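Local atomic coordinates of CocE/NonD family hydrolase (Staphylococcus aureus subsp. aureus COL, PDB entry 3III), a protein that probably hydrolyses ester or amide bonds as a member of the CocE/NonD family, with an alpha/beta-hydrolase domain and a C-terminal beta-sandwich domain. Residues A89-L94 with D443-E448; S269-H274 with E495-G500; H295-W300 with Q340-E345; V333-R338 with K347-F352. All coordinates share one frame; numbering follows the deposited sequence.

Interaction 1. Residues A89-L94 with D443-E448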
loop_
_atom_site.group_PDB
_atom_site.type_symbol
_atom_site.label_atom_id
_atom_site.label_comp_id
_atom_site.label_asym_id
_atom_site.label_seq_id
_atom_site.Cartn_x
_atom_site.Cartn_y
_atom_site.Cartn_z
ATOM N N ALA A 89 -1.495 2.925 24.170
ATOM C CA ALA A 89 -0.782 4.112 24.596
ATOM C C ALA A 89 0.382 4.429 23.655
ATOM O O ALA A 89 0.728 5.602 23.462
ATOM C CB ALA A 89 -0.288 3.989 26.027
ATOM N N LEU A 90 0.954 3.401 23.052
ATOM C CA LEU A 90 2.178 3.576 22.270
ATOM C C LEU A 90 1.938 3.914 20.813
ATOM O O LEU A 90 2.747 4.619 20.208
ATOM C CB LEU A 90 3.038 2.319 22.384
ATOM C CG LEU A 90 3.570 2.016 23.811
ATOM C CD1 LEU A 90 4.434 0.743 23.755
ATOM C CD2 LEU A 90 4.369 3.162 24.394
ATOM N N TRP A 91 0.831 3.433 20.249
ATOM C CA TRP A 91 0.474 3.757 18.862
ATOM C C TRP A 91 -1.070 3.891 18.826
ATOM O O TRP A 91 -1.752 2.984 18.402
ATOM C CB TRP A 91 0.960 2.691 17.884
ATOM C CG TRP A 91 0.999 3.203 16.428
ATOM C CD1 TRP A 91 0.541 4.428 15.984
ATOM C CD2 TRP A 91 1.540 2.545 15.255
ATOM N NE1 TRP A 91 0.761 4.551 14.635
ATOM C CE2 TRP A 91 1.330 3.404 14.159
ATOM C CE3 TRP A 91 2.135 1.300 15.020
ATOM C CZ2 TRP A 91 1.761 3.094 12.871
ATOM C CZ3 TRP A 91 2.537 0.982 13.729
ATOM C CH2 TRP A 91 2.350 1.870 12.673
ATOM N N PRO A 92 -1.602 5.005 19.355
ATOM C CA PRO A 92 -3.032 5.151 19.630
ATOM C C PRO A 92 -3.911 5.210 18.415
ATOM O O PRO A 92 -5.100 4.850 18.491
ATOM C CB PRO A 92 -3.105 6.448 20.450
ATOM C CG PRO A 92 -1.826 7.116 20.245
ATOM C CD PRO A 92 -0.824 6.083 19.986
ATOM N N THR A 93 -3.328 5.558 17.284
ATOM C CA THR A 93 -4.074 5.791 16.047
ATOM C C THR A 93 -4.196 4.551 15.161
ATOM O O THR A 93 -4.612 4.627 14.003
ATOM C CB THR A 93 -3.362 6.866 15.267
ATOM O OG1 THR A 93 -2.005 6.450 15.006
ATOM C CG2 THR A 93 -3.375 8.239 16.027
ATOM N N LEU A 94 -3.738 3.400 15.648
ATOM C CA LEU A 94 -3.847 2.126 14.901
ATOM C C LEU A 94 -5.260 1.649 14.640
ATOM O O LEU A 94 -5.476 0.852 13.722
ATOM C CB LEU A 94 -3.082 0.992 15.586
ATOM C CG LEU A 94 -1.605 0.888 15.249
ATOM C CD1 LEU A 94 -1.011 -0.223 16.128
ATOM C CD2 LEU A 94 -1.398 0.626 13.740
ATOM N N ASP A 443 -4.008 9.365 6.944
ATOM C CA ASP A 443 -2.885 9.512 6.027
ATOM C C ASP A 443 -1.786 8.631 6.586
ATOM O O ASP A 443 -1.957 7.966 7.605
ATOM C CB ASP A 443 -2.504 10.999 5.945
ATOM C CG ASP A 443 -1.785 11.392 4.653
ATOM O OD1 ASP A 443 -1.155 10.548 3.980
ATOM O OD2 ASP A 443 -1.843 12.600 4.333
ATOM N N PHE A 444 -0.676 8.556 5.894
ATOM C CA PHE A 444 0.403 7.608 6.308
ATOM C C PHE A 444 1.281 8.212 7.439
ATOM O O PHE A 444 1.623 9.390 7.405
ATOM C CB PHE A 444 1.245 7.260 5.111
ATOM C CG PHE A 444 2.248 6.172 5.376
ATOM C CD1 PHE A 444 3.578 6.477 5.397
ATOM C CD2 PHE A 444 1.843 4.874 5.607
ATOM C CE1 PHE A 444 4.533 5.465 5.605
ATOM C CE2 PHE A 444 2.749 3.886 5.838
ATOM C CZ PHE A 444 4.104 4.205 5.869
ATOM N N ASN A 445 1.707 7.437 8.420
ATOM C CA ASN A 445 1.340 6.063 8.672
ATOM C C ASN A 445 0.414 6.093 9.896
ATOM O O ASN A 445 0.858 6.315 11.062
ATOM C CB ASN A 445 2.659 5.234 8.875
ATOM C CG ASN A 445 2.416 3.767 9.077
ATOM O OD1 ASN A 445 1.249 3.356 9.186
ATOM N ND2 ASN A 445 3.495 2.955 9.197
ATOM N N HIS A 446 -0.882 5.854 9.645
ATOM C CA HIS A 446 -1.945 5.992 10.670
ATOM C C HIS A 446 -1.901 7.350 11.383
ATOM O O HIS A 446 -2.011 7.416 12.593
ATOM C CB HIS A 446 -1.912 4.846 11.692
ATOM C CG HIS A 446 -2.294 3.527 11.097
ATOM N ND1 HIS A 446 -1.462 2.845 10.237
ATOM C CD2 HIS A 446 -3.428 2.799 11.190
ATOM C CE1 HIS A 446 -2.085 1.756 9.820
ATOM N NE2 HIS A 446 -3.281 1.701 10.385
ATOM N N ILE A 447 -1.657 8.410 10.628
ATOM C CA ILE A 447 -1.803 9.761 11.171
ATOM C C ILE A 447 -3.227 10.241 10.901
ATOM O O ILE A 447 -3.889 9.738 10.015
ATOM C CB ILE A 447 -0.754 10.780 10.624
ATOM C CG1 ILE A 447 -0.944 11.068 9.111
ATOM C CG2 ILE A 447 0.664 10.267 10.964
ATOM C CD1 ILE A 447 0.063 12.230 8.593
ATOM N N GLU A 448 -3.718 11.109 11.766
ATOM C CA GLU A 448 -5.097 11.635 11.629
ATOM C C GLU A 448 -5.142 13.092 11.198
ATOM O O GLU A 448 -6.233 13.612 10.916
ATOM C CB GLU A 448 -5.871 11.424 12.926
ATOM C CG GLU A 448 -5.938 9.921 13.276
ATOM C CD GLU A 448 -6.851 9.568 14.414
ATOM O OE1 GLU A 448 -7.391 10.468 15.117
ATOM O OE2 GLU A 448 -7.038 8.332 14.628
HETATM O O HOH W 1 -5.148 -0.223 11.385
#
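T93 and H446 make the closest backbone approach, 5.8 Å between their CA atoms, where the chain leaving helix 87-90 meets a G1 beta bulge in which H446 and I447 both face D443. One direct hydrogen bond joins the two segments. T93 OG1 donates to H446 O at 2.6 Å, in the carbonyl plane. The T93 hydroxyl lies between its own backbone N and carbonyl carbon (chi1 58°), which turns it toward that oxygen. S523 OG also bonds H446 O, and it takes the indole NE1 of W91. The L94 side chain fills the angle between two rings. L94 CD2 lies 3.9 Å from the centroid of the H446 imidazole, almost on the ring normal, and the same methyl covers a face of W91. The W91 and H446 rings themselves stand at 74°. The indole edge faces N445, with W91 CZ2 3.7 Å from N445 OD1. The imidazole is held at both nitrogens. H446 ND1 donates to N445 OD1 at 3.0 Å, in the ring plane, while N445 ND2 bonds T529 O. H446 NE2 shares a water with L94 O. E448 OE2 lies 3.9 Å from T93 CG2 and forms a salt bridge with K298. W91 touches a bound palmitic acid. Helix 299-304 lies beside the contact: its W300 meets the H446 ring nearly parallel and also packs on L94.

Interaction 2. Residues S269-H274 with E495-G500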
loop_
_atom_site.group_PDB
_atom_site.type_symbol
_atom_site.label_atom_id
_atom_site.label_comp_id
_atom_site.label_asym_id
_atom_site.label_seq_id
_atom_site.Cartn_x
_atom_site.Cartn_y
_atom_site.Cartn_z
ATOM N N SER A 269 -5.540 6.172 2.446
ATOM C CA SER A 269 -4.832 6.508 3.699
ATOM C C SER A 269 -3.334 6.008 3.792
ATOM O O SER A 269 -2.674 6.175 4.840
ATOM C CB SER A 269 -5.574 5.866 4.851
ATOM O OG SER A 269 -7.011 5.981 4.723
ATOM N N THR A 270 -2.847 5.404 2.714
ATOM C CA THR A 270 -1.526 4.742 2.721
ATOM C C THR A 270 -0.615 5.307 1.593
ATOM O O THR A 270 0.282 4.624 1.035
ATOM C CB THR A 270 -1.714 3.233 2.653
ATOM O OG1 THR A 270 -2.255 2.876 1.376
ATOM C CG2 THR A 270 -2.672 2.739 3.742
ATOM N N GLN A 271 -0.836 6.580 1.271
ATOM C CA GLN A 271 -0.024 7.266 0.232
ATOM C C GLN A 271 1.362 7.412 0.785
ATOM O O GLN A 271 1.541 7.936 1.906
ATOM C CB GLN A 271 -0.629 8.614 -0.140
ATOM C CG GLN A 271 -2.002 8.536 -0.767
ATOM C CD GLN A 271 -2.595 9.939 -1.012
ATOM O OE1 GLN A 271 -1.926 10.821 -1.561
ATOM N NE2 GLN A 271 -3.791 10.174 -0.497
ATOM N N GLY A 272 2.336 6.875 0.064
ATOM C CA GLY A 272 3.719 6.818 0.513
ATOM C C GLY A 272 4.213 5.443 0.860
ATOM O O GLY A 272 5.419 5.231 1.078
ATOM N N LEU A 273 3.295 4.479 0.938
ATOM C CA LEU A 273 3.698 3.078 1.075
ATOM C C LEU A 273 2.878 2.231 0.077
ATOM O O LEU A 273 3.284 2.133 -1.073
ATOM C CB LEU A 273 3.554 2.585 2.515
ATOM C CG LEU A 273 4.170 1.197 2.780
ATOM C CD1 LEU A 273 5.674 1.173 2.456
ATOM C CD2 LEU A 273 3.899 0.789 4.243
ATOM N N HIS A 274 1.746 1.673 0.472
ATOM C CA HIS A 274 1.052 0.698 -0.389
ATOM C C HIS A 274 0.095 1.225 -1.458
ATOM O O HIS A 274 -0.304 0.473 -2.359
ATOM C CB HIS A 274 0.357 -0.374 0.451
ATOM C CG HIS A 274 1.274 -1.100 1.386
ATOM N ND1 HIS A 274 2.395 -1.782 0.966
ATOM C CD2 HIS A 274 1.252 -1.199 2.740
ATOM C CE1 HIS A 274 2.988 -2.322 2.019
ATOM N NE2 HIS A 274 2.318 -1.975 3.111
ATOM N N GLU A 495 3.533 13.400 -9.722
ATOM C CA GLU A 495 2.466 12.377 -9.431
ATOM C C GLU A 495 1.839 12.576 -8.021
ATOM O O GLU A 495 2.412 12.164 -7.016
ATOM C CB GLU A 495 3.075 10.955 -9.557
ATOM C CG GLU A 495 2.112 9.768 -9.332
ATOM C CD GLU A 495 2.826 8.419 -9.392
ATOM O OE1 GLU A 495 4.066 8.395 -9.328
ATOM O OE2 GLU A 495 2.156 7.361 -9.557
ATOM N N LEU A 496 0.686 13.209 -7.968
ATOM C CA LEU A 496 -0.158 13.122 -6.757
ATOM C C LEU A 496 -0.805 11.710 -6.744
ATOM O O LEU A 496 -1.381 11.284 -7.718
ATOM C CB LEU A 496 -1.215 14.240 -6.676
ATOM C CG LEU A 496 -0.766 15.664 -6.418
ATOM C CD1 LEU A 496 0.100 15.761 -5.190
ATOM C CD2 LEU A 496 -0.068 16.204 -7.656
ATOM N N LEU A 497 -0.631 10.994 -5.640
ATOM C CA LEU A 497 -1.054 9.624 -5.539
ATOM C C LEU A 497 -2.569 9.587 -5.458
ATOM O O LEU A 497 -3.208 10.602 -5.088
ATOM C CB LEU A 497 -0.405 8.999 -4.322
ATOM C CG LEU A 497 1.120 8.810 -4.517
ATOM C CD1 LEU A 497 1.651 8.231 -3.204
ATOM C CD2 LEU A 497 1.494 7.909 -5.714
ATOM N N PRO A 498 -3.165 8.434 -5.843
ATOM C CA PRO A 498 -4.635 8.342 -5.979
ATOM C C PRO A 498 -5.372 8.657 -4.667
ATOM O O PRO A 498 -4.965 8.189 -3.593
ATOM C CB PRO A 498 -4.865 6.887 -6.350
ATOM C CG PRO A 498 -3.553 6.463 -7.033
ATOM C CD PRO A 498 -2.500 7.204 -6.315
ATOM N N SER A 499 -6.416 9.484 -4.798
ATOM C CA SER A 499 -7.225 9.951 -3.680
ATOM C C SER A 499 -8.698 10.092 -4.125
ATOM O O SER A 499 -8.973 10.222 -5.283
ATOM C CB SER A 499 -6.667 11.277 -3.172
ATOM O OG SER A 499 -6.880 12.305 -4.085
ATOM N N GLY A 500 -9.614 9.990 -3.179
ATOM C CA GLY A 500 -11.057 10.121 -3.433
ATOM C C GLY A 500 -11.689 11.027 -2.424
ATOM O O GLY A 500 -11.757 10.681 -1.233
#
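Q271 and L497 carry this buried contact, with their CA atoms 6.3 Å apart. The two side chains lie alongside each other and run opposite ways. The close part is where stem meets branch. L497 CD1 sits 3.6 Å from the backbone N of G272 and 3.8 Å from Q271 CB. Q271 CG in turn lies 3.9 Å from L497 CB, and the amide oxygen Q271 OE1 comes to 3.6 Å of the same L497 CB. Q271 CG is anti to the carbonyl carbon (chi1 -63°) and the chain runs on extended, which carries the amide to the strand. Q271 and G272 are the two middle residues of a type II turn, closed by L273 N bonding T270 O. G272 takes the positive phi of 110° that this turn needs. The turn follows the C-terminal end of strand 262-267, the end of the sheet where alpha/beta hydrolases generally place their active site. Just beyond it H274 bonds S169. Segment 495-500 belongs to a long strand of the C-terminal beta-sandwich. Further along that strand the fit is looser. Q271 NE2 is 3.9 Å from P498 O, too far for a bond, and 4.1 Å from S499 CB. Other residues satisfy the amide atoms and P498 O. Q271 OE1 accepts from T454 N, Q271 NE2 bonds W268 O, and P498 O takes N275 ND2. The amide is thus gripped at both ends, which should fix its rotation. This side does not open to solvent: S499 packs on strands 408-417 and 447-458.

Interaction 3. Residues H295-W300 with Q340-E345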
loop_
_atom_site.group_PDB
_atom_site.type_symbol
_atom_site.label_atom_id
_atom_site.label_comp_id
_atom_site.label_asym_id
_atom_site.label_seq_id
_atom_site.Cartn_x
_atom_site.Cartn_y
_atom_site.Cartn_z
ATOM N N HIS A 295 -10.925 2.242 0.396
ATOM C CA HIS A 295 -11.449 3.007 1.529
ATOM C C HIS A 295 -10.471 4.072 1.984
ATOM O O HIS A 295 -9.261 3.994 1.672
ATOM C CB HIS A 295 -11.772 2.059 2.676
ATOM C CG HIS A 295 -10.577 1.412 3.292
ATOM N ND1 HIS A 295 -9.779 2.078 4.201
ATOM C CD2 HIS A 295 -10.033 0.190 3.136
ATOM C CE1 HIS A 295 -8.798 1.276 4.579
ATOM N NE2 HIS A 295 -8.916 0.129 3.934
ATOM N N GLY A 296 -10.996 5.043 2.736
ATOM C CA GLY A 296 -10.208 6.111 3.333
ATOM C C GLY A 296 -10.133 6.008 4.873
ATOM O O GLY A 296 -10.091 7.023 5.579
ATOM N N ARG A 297 -10.011 4.788 5.356
ATOM C CA ARG A 297 -9.960 4.463 6.784
ATOM C C ARG A 297 -8.609 3.806 7.125
ATOM O O ARG A 297 -7.651 3.912 6.358
ATOM C CB ARG A 297 -11.134 3.532 7.108
ATOM C CG ARG A 297 -12.537 3.989 6.513
ATOM C CD ARG A 297 -12.931 5.276 7.107
ATOM N NE ARG A 297 -14.096 5.857 6.423
ATOM C CZ ARG A 297 -15.360 5.773 6.814
ATOM N NH1 ARG A 297 -15.704 5.067 7.886
ATOM N NH2 ARG A 297 -16.298 6.375 6.064
ATOM N N LYS A 298 -8.517 3.160 8.290
ATOM C CA LYS A 298 -7.257 2.623 8.766
ATOM C C LYS A 298 -7.000 1.187 8.224
ATOM O O LYS A 298 -7.931 0.430 7.954
ATOM C CB LYS A 298 -7.244 2.690 10.314
ATOM C CG LYS A 298 -7.070 4.056 10.902
ATOM C CD LYS A 298 -7.534 4.128 12.381
ATOM C CE LYS A 298 -7.550 5.522 12.942
ATOM N NZ LYS A 298 -6.251 6.295 12.978
ATOM N N GLU A 299 -5.739 0.825 8.102
ATOM C CA GLU A 299 -5.284 -0.353 7.332
ATOM C C GLU A 299 -5.690 -1.711 7.887
ATOM O O GLU A 299 -6.528 -2.410 7.274
ATOM C CB GLU A 299 -3.763 -0.265 7.136
ATOM C CG GLU A 299 -3.033 -1.420 6.449
ATOM C CD GLU A 299 -1.526 -1.202 6.429
ATOM O OE1 GLU A 299 -1.099 -0.077 6.776
ATOM O OE2 GLU A 299 -0.732 -2.109 6.112
ATOM N N TRP A 300 -5.101 -2.090 9.015
ATOM C CA TRP A 300 -5.402 -3.386 9.639
ATOM C C TRP A 300 -6.825 -3.367 10.211
ATOM O O TRP A 300 -7.521 -4.384 10.192
ATOM C CB TRP A 300 -4.384 -3.760 10.729
ATOM C CG TRP A 300 -3.003 -3.991 10.186
ATOM C CD1 TRP A 300 -2.538 -5.121 9.554
ATOM C CD2 TRP A 300 -1.917 -3.065 10.187
ATOM N NE1 TRP A 300 -1.232 -4.947 9.172
ATOM C CE2 TRP A 300 -0.834 -3.688 9.523
ATOM C CE3 TRP A 300 -1.762 -1.756 10.673
ATOM C CZ2 TRP A 300 0.404 -3.082 9.374
ATOM C CZ3 TRP A 300 -0.550 -1.132 10.512
ATOM C CH2 TRP A 300 0.527 -1.787 9.842
ATOM N N GLN A 340 -15.044 14.027 5.324
ATOM C CA GLN A 340 -14.249 14.368 6.498
ATOM C C GLN A 340 -13.601 13.074 7.040
ATOM O O GLN A 340 -13.806 11.977 6.484
ATOM C CB GLN A 340 -15.089 15.047 7.603
ATOM C CG GLN A 340 -15.764 16.358 7.257
ATOM C CD GLN A 340 -15.045 17.626 7.808
ATOM O OE1 GLN A 340 -14.311 17.596 8.847
ATOM N NE2 GLN A 340 -15.249 18.768 7.102
ATOM N N PHE A 341 -12.869 13.206 8.142
ATOM C CA PHE A 341 -12.171 12.083 8.794
ATOM C C PHE A 341 -13.248 11.072 9.170
ATOM O O PHE A 341 -14.180 11.390 9.963
ATOM C CB PHE A 341 -11.386 12.590 10.041
ATOM C CG PHE A 341 -10.757 11.506 10.853
ATOM C CD1 PHE A 341 -9.492 11.060 10.582
ATOM C CD2 PHE A 341 -11.463 10.914 11.874
ATOM C CE1 PHE A 341 -8.916 10.008 11.309
ATOM C CE2 PHE A 341 -10.921 9.845 12.606
ATOM C CZ PHE A 341 -9.623 9.413 12.341
ATOM N N TYR A 342 -13.117 9.848 8.659
ATOM C CA TYR A 342 -14.120 8.773 8.986
ATOM C C TYR A 342 -15.557 9.151 8.648
ATOM O O TYR A 342 -16.535 8.716 9.325
ATOM C CB TYR A 342 -13.955 8.344 10.446
ATOM C CG TYR A 342 -13.002 7.160 10.536
ATOM C CD1 TYR A 342 -11.664 7.281 10.142
ATOM C CD2 TYR A 342 -13.470 5.889 10.929
ATOM C CE1 TYR A 342 -10.781 6.196 10.184
ATOM C CE2 TYR A 342 -12.586 4.779 10.942
ATOM C CZ TYR A 342 -11.227 4.975 10.625
ATOM O OH TYR A 342 -10.336 3.885 10.643
ATOM N N LYS A 343 -15.697 9.947 7.598
ATOM C CA LYS A 343 -17.040 10.328 7.105
ATOM C C LYS A 343 -16.942 10.355 5.592
ATOM O O LYS A 343 -16.214 11.169 5.005
ATOM C CB LYS A 343 -17.481 11.669 7.607
ATOM C CG LYS A 343 -18.886 12.071 7.130
ATOM C CD LYS A 343 -19.137 13.553 7.332
ATOM C CE LYS A 343 -20.565 13.970 6.926
ATOM N NZ LYS A 343 -20.723 13.918 5.445
ATOM N N GLY A 344 -17.685 9.482 4.948
ATOM C CA GLY A 344 -17.727 9.456 3.468
ATOM C C GLY A 344 -18.802 8.551 2.947
ATOM O O GLY A 344 -19.556 7.961 3.735
ATOM N N GLU A 345 -18.887 8.421 1.630
ATOM C CA GLU A 345 -19.932 7.645 0.994
ATOM C C GLU A 345 -19.239 6.648 0.068
ATOM O O GLU A 345 -18.303 7.004 -0.662
ATOM C CB GLU A 345 -20.811 8.631 0.204
ATOM C CG GLU A 345 -21.763 7.986 -0.733
ATOM C CD GLU A 345 -22.672 8.973 -1.530
ATOM O OE1 GLU A 345 -22.414 10.209 -1.615
ATOM O OE2 GLU A 345 -23.633 8.445 -2.098
HETATM O O HOH W 2 -11.613 9.232 6.438
#
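R297 lies across the face of the Y342 ring. R297 CD sits 3.6 Å from the centroid of the Y342 ring, directly over the centre. The arginine chain bends at chi2 (-63°), which brings CD down onto the ring. Beyond CD the guanidinium runs off toward the backbone of Y342. R297 CZ is 5.0 Å from the Y342 ring centroid, an off-centre cation-pi contact, with the two planes 43° apart. Y342 C lies over one face of the R297 guanidinium, 3.8 Å from its plane. At the far end of the ring, Y342 OH accepts a hydrogen bond from K298 N at 3.1 Å. K298 CG packs 3.3 Å from the same Y342 OH. Y342 is the third residue of a type II turn, Q340 to K343, which closes the beta hairpin of strands 333-338 and 343-349 with two residues at its tip. K298 is the N-cap residue of helix 299-304, so the tyrosine reaches from a hairpin tip to a helix start. A second shell sets these groups in place. R297 N donates to H295 ND1 in the imidazole plane, and E336 forms a salt bridge with R297 NH2. E301 OE2 hydrogen-bonds Y342 OH. The K298 chain passes the edge of the F341 ring on its way to T93 O. One water bridges G296 O and Y342 N, 2.8 Å from each.

Interaction 4. Residues V333-R338 with K347-F352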
loop_
_atom_site.group_PDB
_atom_site.type_symbol
_atom_site.label_atom_id
_atom_site.label_comp_id
_atom_site.label_asym_id
_atom_site.label_seq_id
_atom_site.Cartn_x
_atom_site.Cartn_y
_atom_site.Cartn_z
ATOM N N VAL A 333 -15.300 -2.078 -9.065
ATOM C CA VAL A 333 -14.654 -1.129 -8.154
ATOM C C VAL A 333 -15.672 -0.596 -7.135
ATOM O O VAL A 333 -16.754 -0.116 -7.524
ATOM C CB VAL A 333 -14.049 0.108 -8.909
ATOM C CG1 VAL A 333 -13.324 1.033 -7.884
ATOM C CG2 VAL A 333 -13.088 -0.311 -10.022
ATOM N N ILE A 334 -15.323 -0.658 -5.869
ATOM C CA ILE A 334 -16.106 -0.040 -4.837
ATOM C C ILE A 334 -15.110 0.931 -4.168
ATOM O O ILE A 334 -14.013 0.526 -3.773
ATOM C CB ILE A 334 -16.606 -1.086 -3.894
ATOM C CG1 ILE A 334 -17.706 -1.996 -4.536
ATOM C CG2 ILE A 334 -17.075 -0.443 -2.568
ATOM C CD1 ILE A 334 -18.176 -3.139 -3.610
ATOM N N TYR A 335 -15.509 2.193 -4.021
ATOM C CA TYR A 335 -14.609 3.200 -3.467
ATOM C C TYR A 335 -15.288 4.182 -2.554
ATOM O O TYR A 335 -16.446 4.549 -2.779
ATOM C CB TYR A 335 -13.901 3.964 -4.618
ATOM C CG TYR A 335 -14.834 4.699 -5.530
ATOM C CD1 TYR A 335 -15.102 6.056 -5.358
ATOM C CD2 TYR A 335 -15.485 4.039 -6.558
ATOM C CE1 TYR A 335 -15.968 6.728 -6.156
ATOM C CE2 TYR A 335 -16.395 4.717 -7.367
ATOM C CZ TYR A 335 -16.605 6.078 -7.183
ATOM O OH TYR A 335 -17.517 6.752 -7.984
ATOM N N GLU A 336 -14.556 4.655 -1.543
ATOM C CA GLU A 336 -15.036 5.749 -0.671
ATOM C C GLU A 336 -14.772 7.111 -1.284
ATOM O O GLU A 336 -13.653 7.400 -1.708
ATOM C CB GLU A 336 -14.382 5.696 0.744
ATOM C CG GLU A 336 -14.950 6.745 1.647
ATOM C CD GLU A 336 -14.478 6.688 3.069
ATOM O OE1 GLU A 336 -13.577 5.880 3.405
ATOM O OE2 GLU A 336 -15.039 7.495 3.825
ATOM N N VAL A 337 -15.791 7.960 -1.304
ATOM C CA VAL A 337 -15.596 9.385 -1.539
ATOM C C VAL A 337 -15.510 10.060 -0.153
ATOM O O VAL A 337 -16.502 10.173 0.567
ATOM C CB VAL A 337 -16.737 9.982 -2.328
ATOM C CG1 VAL A 337 -16.438 11.490 -2.625
ATOM C CG2 VAL A 337 -16.881 9.229 -3.690
ATOM N N ARG A 338 -14.316 10.473 0.252
ATOM C CA ARG A 338 -14.113 10.968 1.620
ATOM C C ARG A 338 -14.684 12.391 1.686
ATOM O O ARG A 338 -14.409 13.182 0.815
ATOM C CB ARG A 338 -12.639 11.040 1.954
ATOM C CG ARG A 338 -11.941 9.721 1.922
ATOM C CD ARG A 338 -10.437 9.849 2.113
ATOM N NE ARG A 338 -9.896 10.691 1.056
ATOM C CZ ARG A 338 -8.635 11.117 0.986
ATOM N NH1 ARG A 338 -7.705 10.722 1.868
ATOM N NH2 ARG A 338 -8.278 11.903 -0.030
ATOM N N LYS A 347 -19.259 4.369 -3.219
ATOM C CA LYS A 347 -19.839 4.329 -4.541
ATOM C C LYS A 347 -19.207 3.159 -5.326
ATOM O O LYS A 347 -18.298 2.508 -4.827
ATOM C CB LYS A 347 -19.645 5.677 -5.259
ATOM C CG LYS A 347 -20.381 6.824 -4.539
ATOM C CD LYS A 347 -20.359 8.114 -5.384
ATOM C CE LYS A 347 -21.343 9.191 -4.857
ATOM N NZ LYS A 347 -21.290 10.454 -5.724
ATOM N N SER A 348 -19.709 2.888 -6.544
ATOM C CA SER A 348 -19.146 1.795 -7.350
ATOM C C SER A 348 -18.962 2.206 -8.796
ATOM O O SER A 348 -19.568 3.192 -9.250
ATOM C CB SER A 348 -20.054 0.591 -7.285
ATOM O OG SER A 348 -21.323 0.930 -7.751
ATOM N N ALA A 349 -18.047 1.526 -9.480
ATOM C CA ALA A 349 -17.786 1.740 -10.908
ATOM C C ALA A 349 -17.348 0.438 -11.574
ATOM O O ALA A 349 -17.030 -0.532 -10.888
ATOM C CB ALA A 349 -16.712 2.815 -11.091
ATOM N N SER A 350 -17.264 0.442 -12.906
ATOM C CA SER A 350 -16.958 -0.746 -13.682
ATOM C C SER A 350 -15.439 -0.879 -13.912
ATOM O O SER A 350 -14.937 -1.951 -14.308
ATOM C CB SER A 350 -17.731 -0.645 -15.019
ATOM O OG SER A 350 -17.203 0.448 -15.751
ATOM N N ALA A 351 -14.694 0.182 -13.600
ATOM C CA ALA A 351 -13.270 0.240 -13.911
ATOM C C ALA A 351 -12.540 1.264 -13.027
ATOM O O ALA A 351 -13.153 2.203 -12.540
ATOM C CB ALA A 351 -13.026 0.613 -15.405
ATOM N N PHE A 352 -11.240 1.057 -12.869
ATOM C CA PHE A 352 -10.336 2.107 -12.407
ATOM C C PHE A 352 -9.164 2.201 -13.348
ATOM O O PHE A 352 -8.581 1.188 -13.649
ATOM C CB PHE A 352 -9.853 1.877 -10.976
ATOM C CG PHE A 352 -8.997 2.994 -10.479
ATOM C CD1 PHE A 352 -9.556 4.062 -9.837
ATOM C CD2 PHE A 352 -7.662 3.012 -10.736
ATOM C CE1 PHE A 352 -8.790 5.107 -9.413
ATOM C CE2 PHE A 352 -6.889 4.093 -10.347
ATOM C CZ PHE A 352 -7.476 5.134 -9.674
HETATM O O HOH W 3 -18.764 5.777 -9.790
#
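Y335 and K347 face each other in an antiparallel beta hairpin, whose strands 333-338 and 343-349 are the last two of the large mixed sheet. The tyrosine ring leans over toward the partner strand, its CG placed between backbone N and carbonyl carbon (chi1 61°). K347 CB lies over one ring face, 3.6 Å from Y335 CZ. A349 N lies at the ring edge, and A349 CB is 4.2 Å from Y335 CE2. N560 bonds the Y335 hydroxyl. The lysine then runs on past V337, with K347 CD 4.0 Å from V337 CG2, and its amino group forms a salt bridge with E404. On the same side of the sheet, V333 turns CG2 to the chain after the strand, with V333 CG2 3.4 Å from A351 C and 4.0 Å from F352 CB. I334 and S348 point to the other side as a non-hydrogen-bonded pair. Strand 290-295 flanks strand 333-338 on its other edge. Four backbone bonds hold the strands: two between V333 and A349, two between Y335 and K347. The straightest is K347 N to Y335 O, 2.9 Å at 172°.

How the interactions relate
From the N terminus, residues 89-94 come first, and interaction 1 closes its loop at 443-448. Residues 269-274 lie inside that loop, but their partner 495-500 follows it, so interactions 1 and 2 cross. Both tie the alpha/beta-hydrolase domain to the C-terminal beta-sandwich domain. Interactions 3 and 4 are nested in both loops. They cross, because 333-338 falls between the segments of interaction 3 and 347-352 follows both. Interaction 4 pairs the two strands of the hairpin that ends the large sheet, and interaction 3 ties its tip to the loop that leads into helix 299-304. K298 joins interaction 3 to 1, S269 with R297 joins 2 to 3, and R338 with G500 joins 4 to 2.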